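Local coordinates for protein putative HTH-type transcriptional regulator ybaQ (Escherichia coli, PDB 2EBY) that probably binds DNA and regulates transcription through a predicted helix-turn-helix motif of the Cro/C1 type, at residues I14-Y17 with E18-P22; L34-R38 with N39-A43; E90-G93 with R94-T97. All blocks are in the same frame, centred on the assembly; numbering follows the deposited sequence.

Contact 1. Residues I14-Y17 with E18-P22; sequences ILLY and EYLEP
Leu20 rises into the notch between Leu15 and Leu16, two neighbouring leucines on the preceding turn of helix 11-20. Its CG sits 4.2 Å from CG of Leu15, the two side chains passing at a slant, while its CD1 meets CD1 of Leu16 at 4.1 Å with the chains at roughly a right angle. Both walls of the notch swing CG anti to the backbone N (chi1 177° and -175°), and Leu20 fits against their branches.

The backbone widens where these bumps interlock. Leu20 N donates to Leu15 O at 2.9 Å along a nearly straight path, and Glu21 N repeats the five-residue step to Leu16 O at 3.1 Å, whereas Tyr19 N reaches Leu15 O only weakly; this is a pi-type turn near the end of the helix. In the helix-turn-helix domain predicted from sequence, Leu15 and Leu20 face inward, both touching Leu30 of helix 27-34 and Ile45 of helix 38-45.

Glu18 lies alongside Ile14, its OE2 3.6 Å from CD1 of that isoleucine. Glu21 likewise runs beside Tyr17 and brings OE1 to the ring edge, 3.4 Å from Tyr17 CD1, with carboxylate and ring planes 63° apart. One face of the Tyr17 ring receives Leu16 CD2, off-centre toward the rim. Tyr19 places CE1 4.3 Å from Ile14 CG2, and both residues touch Phe69 of helix 67-83.

Contact 2. Residues L34-R38 with N39-A43; sequences LHVHR and NSVSA
His37 and Asn39 form the cap at the start of helix 38-45. The imidazole nitrogen ND1 of His37 accepts the N-H of Asn39, with 2.7 Å between ND1 and Asn39 N and an N-H...N angle of 173°. ND1 therefore acts as the acceptor, its partner lying in the ring plane. The torsion explains the reach: with CG anti to the backbone N (chi1 -170°), the ring runs forward beside Asn39. The side-chain amide of Asn39 keeps alongside the imidazole, its CG 3.4 Å from CE1 of His37, the two planes 53° apart.

Two further backbone donors are satisfied: Ser40 N bonds His37 O at 3.0 Å, and Ser42 N bonds Arg38 O at 3.0 Å. Arg38 NE and Ser42 OG have weak hydrogen bonds outside the two segments, to Asn28 OD1 and Asn46 OD1 respectively.

Below the cap the contact turns apolar. Val41 CG2 is shared between Val36 CG2 at 3.7 Å and Leu34 CD1 at 3.8 Å, and Val41 also packs on Ile27, Leu30 and Ala31 of helix 27-34. His35, just past that helix, has positive phi and turns the chain away. Two helices joined by a short turn and packed together through Val41, Leu30 and Ala31 form a helix-turn-helix motif, consistent with the predicted DNA-binding segment, in which helix 38-45 would be the recognition helix.

Contact 3. Residues E90-G93 with R94-T97; sequences EELG and RIET
This is a local helix-end contact, where the last turn of helix 86-94 unwinds into the connection leading to helix 98-107. The evidence is in the backbone bonds. Arg94 N donates to Glu91 O at 3.0 Å, a three-residue step, and has a second, weak bond to Glu90 O at 3.1 Å. Ile95 N is likewise divided between weak bonds to Glu91 O and to Leu92 O. Mixed three- and four-residue bonds, several of them weak, are the pattern of a helix's C-terminal end, and Ile95 (psi 130°) then takes the chain into an extended course toward Thr97, the N-cap of the next helix.

A water accompanies the exit, 2.8 Å from Leu92 O and in hydrogen-bonding reach of Ile95 O as well, though more acceptors surround it than it has protons to give. On the outer side, Glu90 and Arg94 lie side by side, one turn apart. Both chains bend at chi2 (-52° and -61°), which brings OE1 of Glu90 to 4.0 Å from NH2 of Arg94. That salt bridge is long: OE1 stands off the guanidinium plane with no N-H directed to it, leaving a charge attraction alone.

On another side Ile95 CD1 meets Leu92 CD2 at 4.3 Å. Ile95 also packs on Leu33 of the second subunit, and Glu91 OE2 makes a salt bridge with Arg58 NH2 of that subunit.

Overall arrangement
Contacts 1 and 2 belong to one compact helical domain: their centres are about 15 Å apart and their nearest atoms about 5 Å, without touching. The link between them is indirect, through Ile27 and Leu30 of helix 27-34, which meet Leu20 of contact 1 and Val41 of contact 2. Contact 3 lies on the opposite side of the chain's centre, with its centre about 40 Å from that of contact 1 and about 39 Å from that of contact 2. Across the two subunits the regions do meet: Glu91 of contact 3 packs on His35 of the second subunit, a residue of that chain's copy of contact 2, so the helical extension of one chain reaches its partner's predicted DNA-binding motif.

Contact 1. Residues I14-Y17 with E18-P22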
loop_
_atom_site.group_PDB
_atom_site.type_symbol
_atom_site.label_atom_id
_atom_site.label_comp_id
_atom_site.label_asym_id
_atom_site.label_seq_id
_atom_site.Cartn_x
_atom_site.Cartn_y
_atom_site.Cartn_z
ATOM N N ILE A 14 5.535 -13.618 -10.114
ATOM C CA ILE A 14 4.573 -13.617 -11.206
ATOM C C ILE A 14 5.251 -13.061 -12.453
ATOM O O ILE A 14 5.084 -13.586 -13.553
ATOM C CB ILE A 14 3.342 -12.742 -10.878
ATOM C CG1 ILE A 14 2.583 -13.328 -9.682
ATOM C CG2 ILE A 14 2.437 -12.645 -12.091
ATOM C CD1 ILE A 14 2.025 -14.726 -9.912
ATOM N N LEU A 15 6.020 -11.993 -12.268
ATOM C CA LEU A 15 6.717 -11.353 -13.371
ATOM C C LEU A 15 7.744 -12.295 -14.000
ATOM O O LEU A 15 7.777 -12.473 -15.217
ATOM C CB LEU A 15 7.405 -10.079 -12.873
ATOM C CG LEU A 15 8.242 -9.301 -13.888
ATOM C CD1 LEU A 15 7.356 -8.847 -15.031
ATOM C CD2 LEU A 15 8.907 -8.105 -13.204
ATOM N N LEU A 16 8.570 -12.908 -13.160
ATOM C CA LEU A 16 9.606 -13.821 -13.627
ATOM C C LEU A 16 9.083 -15.147 -14.186
ATOM O O LEU A 16 9.372 -15.500 -15.328
ATOM C CB LEU A 16 10.596 -14.109 -12.494
ATOM C CG LEU A 16 11.831 -14.957 -12.830
ATOM C CD1 LEU A 16 12.671 -14.248 -13.891
ATOM C CD2 LEU A 16 12.660 -15.194 -11.572
ATOM N N TYR A 17 8.309 -15.875 -13.387
ATOM C CA TYR A 17 7.799 -17.175 -13.812
ATOM C C TYR A 17 6.590 -17.194 -14.742
ATOM O O TYR A 17 6.331 -18.208 -15.381
ATOM C CB TYR A 17 7.517 -18.052 -12.585
ATOM C CG TYR A 17 8.740 -18.287 -11.722
ATOM C CD1 TYR A 17 9.941 -18.712 -12.288
ATOM C CD2 TYR A 17 8.707 -18.055 -10.347
ATOM C CE1 TYR A 17 11.080 -18.907 -11.509
ATOM C CE2 TYR A 17 9.844 -18.251 -9.554
ATOM C CZ TYR A 17 11.027 -18.669 -10.146
ATOM O OH TYR A 17 12.159 -18.848 -9.379
ATOM N N GLU A 18 5.856 -16.091 -14.841
ATOM C CA GLU A 18 4.689 -16.066 -15.720
ATOM C C GLU A 18 4.745 -15.088 -16.890
ATOM O O GLU A 18 3.846 -15.074 -17.731
ATOM C CB GLU A 18 3.418 -15.802 -14.912
ATOM C CG GLU A 18 2.876 -17.030 -14.199
ATOM C CD GLU A 18 1.515 -16.787 -13.578
ATOM O OE1 GLU A 18 0.632 -16.221 -14.265
ATOM O OE2 GLU A 18 1.321 -17.171 -12.408
ATOM N N TYR A 19 5.784 -14.266 -16.953
ATOM C CA TYR A 19 5.901 -13.321 -18.054
ATOM C C TYR A 19 7.273 -13.339 -18.721
ATOM O O TYR A 19 7.373 -13.523 -19.935
ATOM C CB TYR A 19 5.575 -11.892 -17.589
ATOM C CG TYR A 19 4.091 -11.593 -17.474
ATOM C CD1 TYR A 19 3.436 -11.668 -16.247
ATOM C CD2 TYR A 19 3.337 -11.261 -18.603
ATOM C CE1 TYR A 19 2.068 -11.423 -16.146
ATOM C CE2 TYR A 19 1.970 -11.016 -18.513
ATOM C CZ TYR A 19 1.340 -11.101 -17.285
ATOM O OH TYR A 19 -0.019 -10.894 -17.199
ATOM N N LEU A 20 8.329 -13.161 -17.933
ATOM C CA LEU A 20 9.675 -13.129 -18.481
ATOM C C LEU A 20 10.160 -14.448 -19.074
ATOM O O LEU A 20 10.709 -14.471 -20.177
ATOM C CB LEU A 20 10.667 -12.653 -17.416
ATOM C CG LEU A 20 10.461 -11.244 -16.852
ATOM C CD1 LEU A 20 11.670 -10.882 -16.013
ATOM C CD2 LEU A 20 10.268 -10.220 -17.976
ATOM N N GLU A 21 9.960 -15.546 -18.354
ATOM C CA GLU A 21 10.416 -16.838 -18.844
ATOM C C GLU A 21 9.574 -17.467 -19.944
ATOM O O GLU A 21 10.110 -18.135 -20.822
ATOM C CB GLU A 21 10.598 -17.818 -17.682
ATOM C CG GLU A 21 11.874 -17.527 -16.883
ATOM C CD GLU A 21 12.081 -18.459 -15.707
ATOM O OE1 GLU A 21 11.163 -19.247 -15.397
ATOM O OE2 GLU A 21 13.166 -18.395 -15.087
ATOM N N PRO A 22 8.246 -17.276 -19.922
ATOM C CA PRO A 22 7.512 -17.909 -21.021
ATOM C C PRO A 22 7.685 -17.151 -22.334
ATOM O O PRO A 22 7.551 -17.722 -23.415
ATOM C CB PRO A 22 6.069 -17.908 -20.520
ATOM C CG PRO A 22 6.017 -16.692 -19.635
ATOM C CD PRO A 22 7.326 -16.777 -18.885
#

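Contact 2. Residues L34-R38 with N39-A43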
loop_
_atom_site.group_PDB
_atom_site.type_symbol
_atom_site.label_atom_id
_atom_site.label_comp_id
_atom_site.label_asym_id
_atom_site.label_seq_id
_atom_site.Cartn_x
_atom_site.Cartn_y
_atom_site.Cartn_z
ATOM N N LEU A 34 10.112 -0.694 -19.581
ATOM C CA LEU A 34 9.537 0.035 -18.449
ATOM C C LEU A 34 10.220 1.387 -18.303
ATOM O O LEU A 34 9.719 2.277 -17.619
ATOM C CB LEU A 34 9.724 -0.759 -17.143
ATOM C CG LEU A 34 9.115 -2.162 -16.999
ATOM C CD1 LEU A 34 9.746 -2.889 -15.817
ATOM C CD2 LEU A 34 7.620 -2.057 -16.818
ATOM N N HIS A 35 11.366 1.527 -18.960
ATOM C CA HIS A 35 12.164 2.747 -18.899
ATOM C C HIS A 35 12.667 3.027 -17.475
ATOM O O HIS A 35 12.659 4.166 -16.998
ATOM C CB HIS A 35 11.375 3.953 -19.411
ATOM C CG HIS A 35 12.202 5.200 -19.514
ATOM N ND1 HIS A 35 11.673 6.460 -19.332
ATOM C CD2 HIS A 35 13.520 5.374 -19.759
ATOM C CE1 HIS A 35 12.638 7.359 -19.457
ATOM N NE2 HIS A 35 13.768 6.725 -19.716
ATOM N N VAL A 36 13.100 1.973 -16.798
ATOM C CA VAL A 36 13.643 2.086 -15.449
ATOM C C VAL A 36 15.006 1.407 -15.498
ATOM O O VAL A 36 15.318 0.725 -16.474
ATOM C CB VAL A 36 12.748 1.369 -14.401
ATOM C CG1 VAL A 36 11.367 2.029 -14.352
ATOM C CG2 VAL A 36 12.630 -0.111 -14.744
ATOM N N HIS A 37 15.819 1.594 -14.465
ATOM C CA HIS A 37 17.138 0.977 -14.434
ATOM C C HIS A 37 16.974 -0.525 -14.241
ATOM O O HIS A 37 16.011 -0.976 -13.624
ATOM C CB HIS A 37 17.974 1.569 -13.290
ATOM C CG HIS A 37 19.416 1.159 -13.321
ATOM N ND1 HIS A 37 19.824 -0.133 -13.095
ATOM C CD2 HIS A 37 20.539 1.869 -13.597
ATOM C CE1 HIS A 37 21.141 -0.212 -13.234
ATOM N NE2 HIS A 37 21.593 0.993 -13.539
ATOM N N ARG A 38 17.904 -1.297 -14.793
ATOM C CA ARG A 38 17.872 -2.747 -14.664
ATOM C C ARG A 38 17.787 -3.142 -13.194
ATOM O O ARG A 38 17.127 -4.117 -12.851
ATOM C CB ARG A 38 19.131 -3.379 -15.261
ATOM C CG ARG A 38 19.286 -4.850 -14.870
ATOM C CD ARG A 38 20.650 -5.436 -15.225
ATOM N NE ARG A 38 20.540 -6.864 -15.527
ATOM C CZ ARG A 38 20.270 -7.808 -14.631
ATOM N NH1 ARG A 38 20.084 -7.493 -13.355
ATOM N NH2 ARG A 38 20.166 -9.072 -15.017
ATOM N N ASN A 39 18.474 -2.391 -12.332
ATOM C CA ASN A 39 18.483 -2.684 -10.901
ATOM C C ASN A 39 17.108 -2.568 -10.234
ATOM O O ASN A 39 16.827 -3.282 -9.281
ATOM C CB ASN A 39 19.524 -1.806 -10.192
ATOM C CG ASN A 39 20.965 -2.207 -10.540
ATOM O OD1 ASN A 39 21.189 -3.125 -11.333
ATOM N ND2 ASN A 39 21.940 -1.516 -9.951
ATOM N N SER A 40 16.245 -1.681 -10.726
ATOM C CA SER A 40 14.898 -1.575 -10.149
ATOM C C SER A 40 14.118 -2.863 -10.424
ATOM O O SER A 40 13.435 -3.379 -9.547
ATOM C CB SER A 40 14.106 -0.408 -10.753
ATOM O OG SER A 40 14.657 0.840 -10.396
ATOM N N VAL A 41 14.207 -3.358 -11.657
ATOM C CA VAL A 41 13.507 -4.574 -12.040
ATOM C C VAL A 41 14.031 -5.744 -11.217
ATOM O O VAL A 41 13.257 -6.561 -10.705
ATOM C CB VAL A 41 13.696 -4.876 -13.548
ATOM C CG1 VAL A 41 12.987 -6.169 -13.912
ATOM C CG2 VAL A 41 13.163 -3.722 -14.384
ATOM N N SER A 42 15.352 -5.817 -11.080
ATOM C CA SER A 42 15.961 -6.889 -10.310
ATOM C C SER A 42 15.527 -6.829 -8.845
ATOM O O SER A 42 15.301 -7.864 -8.220
ATOM C CB SER A 42 17.488 -6.814 -10.405
ATOM O OG SER A 42 18.090 -7.814 -9.594
ATOM N N ALA A 43 15.413 -5.623 -8.294
ATOM C CA ALA A 43 14.991 -5.471 -6.904
ATOM C C ALA A 43 13.521 -5.852 -6.738
ATOM O O ALA A 43 13.124 -6.356 -5.693
ATOM C CB ALA A 43 15.208 -4.042 -6.436
#

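Contact 3. Residues E90-G93 with R94-T97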
loop_
_atom_site.group_PDB
_atom_site.type_symbol
_atom_site.label_atom_id
_atom_site.label_comp_id
_atom_site.label_asym_id
_atom_site.label_seq_id
_atom_site.Cartn_x
_atom_site.Cartn_y
_atom_site.Cartn_z
ATOM N N GLU A 90 1.206 -10.027 18.804
ATOM C CA GLU A 90 0.977 -9.950 20.240
ATOM C C GLU A 90 0.479 -8.562 20.580
ATOM O O GLU A 90 -0.437 -8.385 21.374
ATOM C CB GLU A 90 2.268 -10.262 21.008
ATOM C CG GLU A 90 2.572 -11.739 21.083
ATOM C CD GLU A 90 1.386 -12.532 21.610
ATOM O OE1 GLU A 90 0.859 -12.160 22.685
ATOM O OE2 GLU A 90 0.979 -13.519 20.953
ATOM N N GLU A 91 1.103 -7.590 19.931
ATOM C CA GLU A 91 0.790 -6.178 20.081
ATOM C C GLU A 91 -0.670 -5.909 19.700
ATOM O O GLU A 91 -1.419 -5.276 20.438
ATOM C CB GLU A 91 1.762 -5.391 19.199
ATOM C CG GLU A 91 1.847 -3.935 19.442
ATOM C CD GLU A 91 3.055 -3.379 18.760
ATOM O OE1 GLU A 91 4.177 -3.630 19.247
ATOM O OE2 GLU A 91 2.876 -2.717 17.725
ATOM N N LEU A 92 -1.072 -6.431 18.551
ATOM C CA LEU A 92 -2.440 -6.276 18.073
ATOM C C LEU A 92 -3.403 -6.933 19.049
ATOM O O LEU A 92 -4.536 -6.487 19.223
ATOM C CB LEU A 92 -2.609 -6.920 16.692
ATOM C CG LEU A 92 -1.994 -6.230 15.473
ATOM C CD1 LEU A 92 -2.048 -7.186 14.279
ATOM C CD2 LEU A 92 -2.749 -4.939 15.179
ATOM N N GLY A 93 -2.936 -8.001 19.688
ATOM C CA GLY A 93 -3.758 -8.712 20.648
ATOM C C GLY A 93 -3.958 -7.931 21.935
ATOM O O GLY A 93 -4.950 -8.134 22.634
ATOM N N ARG A 94 -3.028 -7.031 22.248
ATOM C CA ARG A 94 -3.119 -6.228 23.462
ATOM C C ARG A 94 -3.833 -4.884 23.271
ATOM O O ARG A 94 -4.135 -4.205 24.252
ATOM C CB ARG A 94 -1.716 -5.990 24.040
ATOM C CG ARG A 94 -0.996 -7.266 24.488
ATOM C CD ARG A 94 -1.773 -7.973 25.590
ATOM N NE ARG A 94 -1.491 -9.407 25.671
ATOM C CZ ARG A 94 -0.501 -9.951 26.375
ATOM N NH1 ARG A 94 0.327 -9.186 27.083
ATOM N NH2 ARG A 94 -0.341 -11.270 26.377
ATOM N N ILE A 95 -4.113 -4.502 22.023
ATOM C CA ILE A 95 -4.785 -3.230 21.740
ATOM C C ILE A 95 -6.224 -3.128 22.256
ATOM O O ILE A 95 -7.059 -3.998 21.999
ATOM C CB ILE A 95 -4.817 -2.931 20.221
ATOM C CG1 ILE A 95 -3.454 -2.418 19.759
ATOM C CG2 ILE A 95 -5.904 -1.906 19.909
ATOM C CD1 ILE A 95 -3.399 -2.078 18.284
ATOM N N GLU A 96 -6.506 -2.040 22.963
ATOM C CA GLU A 96 -7.836 -1.782 23.503
ATOM C C GLU A 96 -8.662 -1.034 22.457
ATOM O O GLU A 96 -8.189 -0.069 21.852
ATOM C CB GLU A 96 -7.730 -0.943 24.782
ATOM C CG GLU A 96 -9.061 -0.446 25.331
ATOM C CD GLU A 96 -8.902 0.337 26.629
ATOM O OE1 GLU A 96 -7.963 1.154 26.733
ATOM O OE2 GLU A 96 -9.722 0.148 27.546
ATOM N N THR A 97 -9.898 -1.479 22.249
ATOM C CA THR A 97 -10.774 -0.848 21.271
ATOM C C THR A 97 -11.294 0.488 21.803
ATOM O O THR A 97 -11.227 0.754 23.002
ATOM C CB THR A 97 -11.971 -1.751 20.936
ATOM O OG1 THR A 97 -12.913 -1.713 22.013
ATOM C CG2 THR A 97 -11.510 -3.187 20.743
HETATM O O HOH W 1 -6.666 -6.326 21.061
#